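Protein translation elongation factor 1A (Methanosarcina mazei, PDB 3WND) probably serves as a translation elongation factor of the SelB/EF-Tu/aIF2 gamma kind and, in its GTP-bound form, binds cysteinyl-tRNA(Cys). Local coordinates at residues S47-M52 / I267-I272; T120-T125 / P163-D168; H199-N202 / C208-L211. All coordinates share one frame; numbering follows the deposited sequence.

In the fold
From the N terminus the chain runs through the nucleotide-binding domain, two of whose strands, 43-47 and 51-55, are joined by a turn carrying half of interaction 1. Interaction 2 then closes a loop of 37 residues within this domain, fixing the end of strand 115-119 to the start of helix 167-187. That helix leads into strand 194-203, where interaction 3 closes a short hairpin loop of the next, beta-rich domain. Residues 267-272 of that domain finally reach back to 47-52, so interaction 1 spans both other contacts, which follow in series. Interactions 1 and 3 touch through Ser48 and His199; interaction 2 lies apart, its nearest atoms about 15 Å from interaction 1.

Interaction 1: residues S47-M52 / I267-I272; sequences SSDITM and IERGFI
Arg269 reaches across to Ser48, Asp49 and Ile50, and it is the only residue of 267-272 that touches 47-52. It sits at the second position of a type II beta turn from Glu268 to Phe271, closed by Phe271 N on Glu268 O at 3.1 Å, with Gly270 taking the positive phi of the third position. From CB the chain leaves with CG anti to the backbone N (chi1 174°), runs straight to CD, then bends at chi3 (-62°); the side chain also touches Leu308. Arg269 NE donates a hydrogen bond to Asp198 O. CZ carries the guanidinium group, with Ile50 CD1 over one face; Ile50 CG1 is 4.0 Å from Arg269 NH2. Arg269 NH1 donates to Asp49 OD1 at 2.9 Å, entering on the syn lone pair. The same NH1 has a weak further bond to Thr79 OG1. Arg269 NH2 reaches Asp49 OD1 at 3.1 Å, nearly along the C-O axis. The salt bridge is therefore end-on but converges on one oxygen, both N-H bonds are noticeably bent as a result, and the carboxylate and guanidinium planes are 25° apart. Ser48 OG stands 3.1 Å from Arg269 NH2 in the guanidinium plane; its hydrogen bond is to His199 NE2. Behind the acid, Asp49 O accepts bonds from Ser69 OG and Ser76 OG, while Ser48 N is bonded to Ile50 O at 2.8 Å; these bonds brace the backbone of the turn that carries Asp49. The arrangement is an interdomain salt bridge, joining the turn between strands 43-47 and 51-55 of the G domain to a loop of the following beta domain, in a multidomain layout like that of EF-Tu and SelB.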
loop_
_atom_site.group_PDB
_atom_site.type_symbol
_atom_site.label_atom_id
_atom_site.label_comp_id
_atom_site.label_asym_id
_atom_site.label_seq_id
_atom_site.Cartn_x
_atom_site.Cartn_y
_atom_site.Cartn_z
ATOM N N SER A 47 1.860 -6.089 14.324
ATOM C CA SER A 47 3.203 -6.234 13.809
ATOM C C SER A 47 3.433 -7.630 13.249
ATOM O O SER A 47 3.250 -8.579 13.960
ATOM C CB SER A 47 4.187 -5.978 14.966
ATOM O OG SER A 47 5.540 -5.900 14.495
ATOM N N SER A 48 3.743 -7.724 11.941
ATOM C CA SER A 48 4.118 -8.962 11.241
ATOM C C SER A 48 5.368 -8.698 10.343
ATOM O O SER A 48 6.464 -8.377 10.855
ATOM C CB SER A 48 2.900 -9.420 10.391
ATOM O OG SER A 48 2.422 -8.409 9.491
ATOM N N ASP A 49 5.217 -8.734 9.009
ATOM C CA ASP A 49 6.331 -8.185 8.165
ATOM C C ASP A 49 6.185 -6.675 7.955
ATOM O O ASP A 49 7.085 -6.048 7.357
ATOM C CB ASP A 49 6.397 -8.827 6.775
ATOM C CG ASP A 49 5.084 -8.657 6.019
ATOM O OD1 ASP A 49 3.999 -8.440 6.612
ATOM O OD2 ASP A 49 5.149 -8.739 4.818
ATOM N N ILE A 50 5.072 -6.124 8.440
ATOM C CA ILE A 50 4.817 -4.687 8.481
ATOM C C ILE A 50 4.368 -4.366 9.882
ATOM O O ILE A 50 3.939 -5.243 10.583
ATOM C CB ILE A 50 3.739 -4.162 7.467
ATOM C CG1 ILE A 50 2.425 -4.952 7.598
ATOM C CG2 ILE A 50 4.245 -4.318 6.016
ATOM C CD1 ILE A 50 1.219 -4.260 6.912
ATOM N N THR A 51 4.501 -3.095 10.287
ATOM C CA THR A 51 4.023 -2.684 11.629
ATOM C C THR A 51 3.191 -1.432 11.599
ATOM O O THR A 51 3.561 -0.449 10.982
ATOM C CB THR A 51 5.236 -2.510 12.626
ATOM O OG1 THR A 51 6.013 -3.736 12.677
ATOM C CG2 THR A 51 4.806 -2.157 13.994
ATOM N N MET A 52 2.025 -1.500 12.264
ATOM C CA MET A 52 1.111 -0.401 12.304
ATOM C C MET A 52 1.423 0.387 13.532
ATOM O O MET A 52 1.688 -0.193 14.608
ATOM C CB MET A 52 -0.345 -0.765 12.513
ATOM C CG MET A 52 -0.881 -1.995 11.831
ATOM S SD MET A 52 -0.196 -2.287 10.205
ATOM C CE MET A 52 -1.449 -1.548 9.237
ATOM N N ILE A 267 -8.107 -17.989 6.104
ATOM C CA ILE A 267 -7.969 -16.641 5.518
ATOM C C ILE A 267 -6.498 -16.279 5.474
ATOM O O ILE A 267 -5.815 -16.411 6.503
ATOM C CB ILE A 267 -8.772 -15.588 6.349
ATOM C CG1 ILE A 267 -10.255 -16.080 6.413
ATOM C CG2 ILE A 267 -8.606 -14.221 5.735
ATOM C CD1 ILE A 267 -11.185 -15.032 7.094
ATOM N N GLU A 268 -6.071 -15.675 4.356
ATOM C CA GLU A 268 -4.697 -15.104 4.262
ATOM C C GLU A 268 -4.764 -13.593 3.917
ATOM O O GLU A 268 -5.811 -13.078 3.395
ATOM C CB GLU A 268 -3.939 -15.880 3.124
ATOM C CG GLU A 268 -3.753 -17.381 3.372
ATOM C CD GLU A 268 -2.947 -17.730 4.669
ATOM O OE1 GLU A 268 -2.037 -16.947 5.101
ATOM O OE2 GLU A 268 -3.141 -18.805 5.199
ATOM N N ARG A 269 -3.697 -12.865 4.271
ATOM C CA ARG A 269 -3.565 -11.547 3.710
ATOM C C ARG A 269 -3.818 -11.566 2.172
ATOM O O ARG A 269 -3.277 -12.418 1.464
ATOM C CB ARG A 269 -2.150 -10.993 3.959
ATOM C CG ARG A 269 -1.900 -9.641 3.262
ATOM C CD ARG A 269 -0.488 -9.134 3.475
ATOM N NE ARG A 269 -0.337 -8.944 4.901
ATOM C CZ ARG A 269 0.842 -8.644 5.450
ATOM N NH1 ARG A 269 1.885 -8.337 4.663
ATOM N NH2 ARG A 269 0.920 -8.532 6.751
ATOM N N GLY A 270 -4.638 -10.658 1.653
ATOM C CA GLY A 270 -4.873 -10.716 0.230
ATOM C C GLY A 270 -6.313 -11.124 -0.109
ATOM O O GLY A 270 -6.789 -10.873 -1.223
ATOM N N PHE A 271 -6.985 -11.745 0.846
ATOM C CA PHE A 271 -8.380 -12.101 0.639
ATOM C C PHE A 271 -9.199 -10.843 0.626
ATOM O O PHE A 271 -8.795 -9.798 1.208
ATOM C CB PHE A 271 -8.830 -13.037 1.816
ATOM C CG PHE A 271 -8.443 -14.501 1.590
ATOM C CD1 PHE A 271 -7.233 -14.848 0.981
ATOM C CD2 PHE A 271 -9.296 -15.517 2.020
ATOM C CE1 PHE A 271 -6.888 -16.226 0.805
ATOM C CE2 PHE A 271 -8.938 -16.851 1.838
ATOM C CZ PHE A 271 -7.785 -17.226 1.240
ATOM N N ILE A 272 -10.352 -10.898 0.007
ATOM C CA ILE A 272 -11.198 -9.734 -0.178
ATOM C C ILE A 272 -12.614 -10.075 0.280
ATOM O O ILE A 272 -13.159 -11.168 -0.039
ATOM C CB ILE A 272 -11.302 -9.389 -1.706
ATOM C CG1 ILE A 272 -9.880 -8.991 -2.241
ATOM C CG2 ILE A 272 -12.237 -8.187 -1.900
ATOM C CD1 ILE A 272 -9.855 -8.873 -3.777
#

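Interaction 2: residues T120-T125 / P163-D168; sequences TRSDST and PFEGVD
Ser122 OG and Glu165 CG each lie between their own backbone N and carbonyl carbon (chi1 65° and 69°), and beyond CG the glutamate is extended, which brings its carboxylate to the serine hydroxyl. Thr120 to Asp123 stand where GTP-binding domains carry the NKxD guanine-recognition motif, and Asp123 is a GDP-binding residue of this protein, although no nucleotide is bound here. The cross-contact rests on one short bond, Ser122 OG to Glu165 OE2 at 2.6 Å, using the anti lone pair of that oxygen. Ser122 CB lies 3.2 Å from Glu165 OE2. Ser122 OG is also hydrogen-bonded to Asn155 ND2, so it is gripped from two residues. Asn155 OD1 in turn accepts the N-H of Phe164, tying both segments to the loop of Thr156, another GDP-binding residue. With an alanine here in place of Glu165, the hydroxyl of Ser122 would probably lose its acceptor, leaving the two segments without their direct link. Gly166 follows at the N-cap of helix 167-187, so the glutamate belongs to the lead-in of that helix. On the other side, the 3-10 turn 122-124 is closed at Arg121 O, which accepts Ser124 N at 2.9 Å and Ser124 OG at 2.7 Å, the hydroxyl approaching in the carbonyl plane with a C=O...O angle of 148°.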
loop_
_atom_site.group_PDB
_atom_site.type_symbol
_atom_site.label_atom_id
_atom_site.label_comp_id
_atom_site.label_asym_id
_atom_site.label_seq_id
_atom_site.Cartn_x
_atom_site.Cartn_y
_atom_site.Cartn_z
ATOM N N THR A 120 15.203 12.713 6.124
ATOM C CA THR A 120 15.345 12.404 7.544
ATOM C C THR A 120 16.773 12.744 8.042
ATOM O O THR A 120 17.709 13.070 7.276
ATOM C CB THR A 120 15.106 10.884 7.757
ATOM O OG1 THR A 120 15.880 10.181 6.801
ATOM C CG2 THR A 120 13.613 10.549 7.477
ATOM N N ARG A 121 16.974 12.572 9.360
ATOM C CA ARG A 121 18.325 12.704 9.949
ATOM C C ARG A 121 18.857 14.085 9.715
ATOM O O ARG A 121 20.077 14.239 9.530
ATOM C CB ARG A 121 19.293 11.551 9.535
ATOM C CG ARG A 121 18.691 10.192 9.854
ATOM C CD ARG A 121 19.467 9.072 9.280
ATOM N NE ARG A 121 20.726 8.875 9.949
ATOM C CZ ARG A 121 21.709 8.108 9.441
ATOM N NH1 ARG A 121 21.604 7.489 8.206
ATOM N NH2 ARG A 121 22.830 7.982 10.154
ATOM N N SER A 122 17.974 15.086 9.770
ATOM C CA SER A 122 18.448 16.470 9.434
ATOM C C SER A 122 19.583 16.966 10.362
ATOM O O SER A 122 20.387 17.799 9.957
ATOM C CB SER A 122 17.296 17.496 9.467
ATOM O OG SER A 122 16.807 17.594 10.825
ATOM N N ASP A 123 19.590 16.510 11.612
ATOM C CA ASP A 123 20.651 16.908 12.573
ATOM C C ASP A 123 22.054 16.383 12.150
ATOM O O ASP A 123 23.079 16.878 12.643
ATOM C CB ASP A 123 20.283 16.413 13.982
ATOM C CG ASP A 123 20.143 14.913 14.055
ATOM O OD1 ASP A 123 19.356 14.299 13.258
ATOM O OD2 ASP A 123 20.802 14.337 14.939
ATOM N N SER A 124 22.097 15.410 11.239
ATOM C CA SER A 124 23.359 14.914 10.738
ATOM C C SER A 124 23.922 15.611 9.517
ATOM O O SER A 124 24.953 15.203 9.019
ATOM C CB SER A 124 23.245 13.379 10.478
ATOM O OG SER A 124 22.491 13.143 9.298
ATOM N N THR A 125 23.281 16.686 9.064
ATOM C CA THR A 125 23.624 17.319 7.812
ATOM C C THR A 125 23.499 18.802 7.979
ATOM O O THR A 125 23.426 19.274 9.120
ATOM C CB THR A 125 22.781 16.755 6.662
ATOM O OG1 THR A 125 23.267 17.279 5.431
ATOM C CG2 THR A 125 21.317 17.045 6.811
ATOM N N PRO A 163 15.795 19.770 17.847
ATOM C CA PRO A 163 15.199 18.428 18.036
ATOM C C PRO A 163 13.834 18.390 17.435
ATOM O O PRO A 163 13.035 19.290 17.611
ATOM C CB PRO A 163 15.089 18.296 19.596
ATOM C CG PRO A 163 14.982 19.750 20.040
ATOM C CD PRO A 163 15.888 20.485 19.114
ATOM N N PHE A 164 13.584 17.295 16.702
ATOM C CA PHE A 164 12.289 17.121 16.037
ATOM C C PHE A 164 11.924 18.258 15.093
ATOM O O PHE A 164 10.760 18.399 14.703
ATOM C CB PHE A 164 11.167 16.877 17.115
ATOM C CG PHE A 164 11.133 15.449 17.534
ATOM C CD1 PHE A 164 12.115 14.949 18.421
ATOM C CD2 PHE A 164 10.080 14.562 17.086
ATOM C CE1 PHE A 164 12.154 13.564 18.770
ATOM C CE2 PHE A 164 10.074 13.228 17.524
ATOM C CZ PHE A 164 11.054 12.733 18.384
ATOM N N GLU A 165 12.963 18.953 14.541
ATOM C CA GLU A 165 12.643 19.913 13.530
ATOM C C GLU A 165 11.994 19.154 12.371
ATOM O O GLU A 165 12.245 17.943 12.095
ATOM C CB GLU A 165 13.843 20.765 13.122
ATOM C CG GLU A 165 14.851 19.989 12.396
ATOM C CD GLU A 165 15.900 20.868 11.696
ATOM O OE1 GLU A 165 15.948 22.130 11.784
ATOM O OE2 GLU A 165 16.724 20.215 11.072
ATOM N N GLY A 166 11.106 19.866 11.749
ATOM C CA GLY A 166 10.331 19.400 10.585
ATOM C C GLY A 166 9.213 18.388 10.850
ATOM O O GLY A 166 8.380 18.167 9.947
ATOM N N VAL A 167 9.112 17.823 12.063
ATOM C CA VAL A 167 8.092 16.812 12.310
ATOM C C VAL A 167 6.722 17.507 12.330
ATOM O O VAL A 167 5.770 17.029 11.744
ATOM C CB VAL A 167 8.360 16.059 13.590
ATOM C CG1 VAL A 167 7.198 15.109 13.915
ATOM C CG2 VAL A 167 9.645 15.206 13.429
ATOM N N ASP A 168 6.617 18.661 13.013
ATOM C CA ASP A 168 5.339 19.397 12.967
ATOM C C ASP A 168 4.915 19.689 11.520
ATOM O O ASP A 168 3.739 19.507 11.163
ATOM C CB ASP A 168 5.444 20.733 13.745
ATOM C CG ASP A 168 5.504 20.525 15.208
ATOM O OD1 ASP A 168 5.180 19.404 15.682
ATOM O OD2 ASP A 168 5.848 21.503 15.864
#

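Interaction 3: residues H199-N202 / C208-L211; sequences HAFN and CVVL
Phe201 meets Leu211 diagonally across two antiparallel strands, CE2 lying 3.6 Å from Leu211 CD1, which sits at the ring edge in its plane. The two side chains cross at about a right angle. Phe201 CE1 lies 4.0 Å from Val209 CG1, while Val209 O lies over one face of the ring. A chi1 of 43° swings the ring over the neighbouring strand rather than along its own. Farther along, His199 CB touches Leu211 CD1 at 4.1 Å. Strands 194-203 and 207-216 form a beta hairpin of the beta domain, consistent with a SelB-type domain II. Phe201 and Val209, like His199 and Leu211, are hydrogen-bonded pairs; Val209 N reaches Phe201 O at 2.9 Å and Leu211 N reaches His199 O at 2.8 Å. On the opposite face, Ala200 CB and Val210 CG1 of a non-hydrogen-bonded pair are 4.0 Å apart, and Ile267 covers Ala200, Cys208 and Val210 from that side. Strand 254-260 flanks the hairpin, bonding through its backbone to Cys208 and Val210, and Thr46 of strand 43-47 packs against His199 and Leu211.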
loop_
_atom_site.group_PDB
_atom_site.type_symbol
_atom_site.label_atom_id
_atom_site.label_comp_id
_atom_site.label_asym_id
_atom_site.label_seq_id
_atom_site.Cartn_x
_atom_site.Cartn_y
_atom_site.Cartn_z
ATOM N N HIS A 199 -4.681 -8.934 7.783
ATOM C CA HIS A 199 -4.341 -9.894 8.867
ATOM C C HIS A 199 -5.635 -10.593 9.227
ATOM O O HIS A 199 -6.728 -10.052 9.135
ATOM C CB HIS A 199 -3.817 -9.185 10.126
ATOM C CG HIS A 199 -2.518 -8.528 9.938
ATOM N ND1 HIS A 199 -2.416 -7.241 9.375
ATOM C CD2 HIS A 199 -1.185 -8.968 10.207
ATOM C CE1 HIS A 199 -1.061 -6.879 9.327
ATOM N NE2 HIS A 199 -0.321 -7.929 9.869
ATOM N N ALA A 200 -5.517 -11.826 9.702
ATOM C CA ALA A 200 -6.674 -12.622 10.167
ATOM C C ALA A 200 -6.151 -13.421 11.378
ATOM O O ALA A 200 -5.108 -14.108 11.302
ATOM C CB ALA A 200 -7.133 -13.630 9.066
ATOM N N PHE A 201 -6.954 -13.474 12.424
ATOM C CA PHE A 201 -6.665 -14.312 13.556
ATOM C C PHE A 201 -7.859 -14.689 14.363
ATOM O O PHE A 201 -8.985 -14.121 14.192
ATOM C CB PHE A 201 -5.641 -13.667 14.472
ATOM C CG PHE A 201 -5.881 -12.228 14.691
ATOM C CD1 PHE A 201 -6.754 -11.775 15.718
ATOM C CD2 PHE A 201 -5.278 -11.252 13.828
ATOM C CE1 PHE A 201 -6.975 -10.389 15.912
ATOM C CE2 PHE A 201 -5.486 -9.915 14.032
ATOM C CZ PHE A 201 -6.352 -9.462 15.063
ATOM N N ASN A 202 -7.665 -15.726 15.200
ATOM C CA ASN A 202 -8.729 -16.120 16.109
ATOM C C ASN A 202 -8.665 -15.266 17.368
ATOM O O ASN A 202 -7.581 -15.057 17.900
ATOM C CB ASN A 202 -8.663 -17.616 16.454
ATOM C CG ASN A 202 -10.036 -18.236 16.474
ATOM O OD1 ASN A 202 -10.805 -18.050 15.537
ATOM N ND2 ASN A 202 -10.372 -18.949 17.550
ATOM N N CYS A 208 -13.454 -15.521 14.635
ATOM C CA CYS A 208 -12.668 -15.060 13.479
ATOM C C CYS A 208 -12.698 -13.502 13.416
ATOM O O CYS A 208 -13.795 -12.904 13.279
ATOM C CB CYS A 208 -13.229 -15.611 12.178
ATOM S SG CYS A 208 -12.287 -15.100 10.683
ATOM N N VAL A 209 -11.511 -12.882 13.488
ATOM C CA VAL A 209 -11.354 -11.446 13.315
ATOM C C VAL A 209 -10.400 -11.183 12.113
ATOM O O VAL A 209 -9.346 -11.857 11.946
ATOM C CB VAL A 209 -10.842 -10.777 14.613
ATOM C CG1 VAL A 209 -10.468 -9.272 14.358
ATOM C CG2 VAL A 209 -11.910 -10.948 15.696
ATOM N N VAL A 210 -10.760 -10.206 11.256
ATOM C CA VAL A 210 -9.830 -9.828 10.190
ATOM C C VAL A 210 -9.587 -8.341 10.366
ATOM O O VAL A 210 -10.454 -7.617 10.839
ATOM C CB VAL A 210 -10.394 -10.124 8.791
ATOM C CG1 VAL A 210 -10.555 -11.636 8.582
ATOM C CG2 VAL A 210 -11.640 -9.292 8.517
ATOM N N LEU A 211 -8.391 -7.917 10.002
ATOM C CA LEU A 211 -8.034 -6.471 9.979
ATOM C C LEU A 211 -7.791 -6.189 8.510
ATOM O O LEU A 211 -7.193 -6.993 7.720
ATOM C CB LEU A 211 -6.761 -6.197 10.738
ATOM C CG LEU A 211 -6.657 -6.875 12.123
ATOM C CD1 LEU A 211 -5.343 -6.495 12.768
ATOM C CD2 LEU A 211 -7.832 -6.505 13.001
#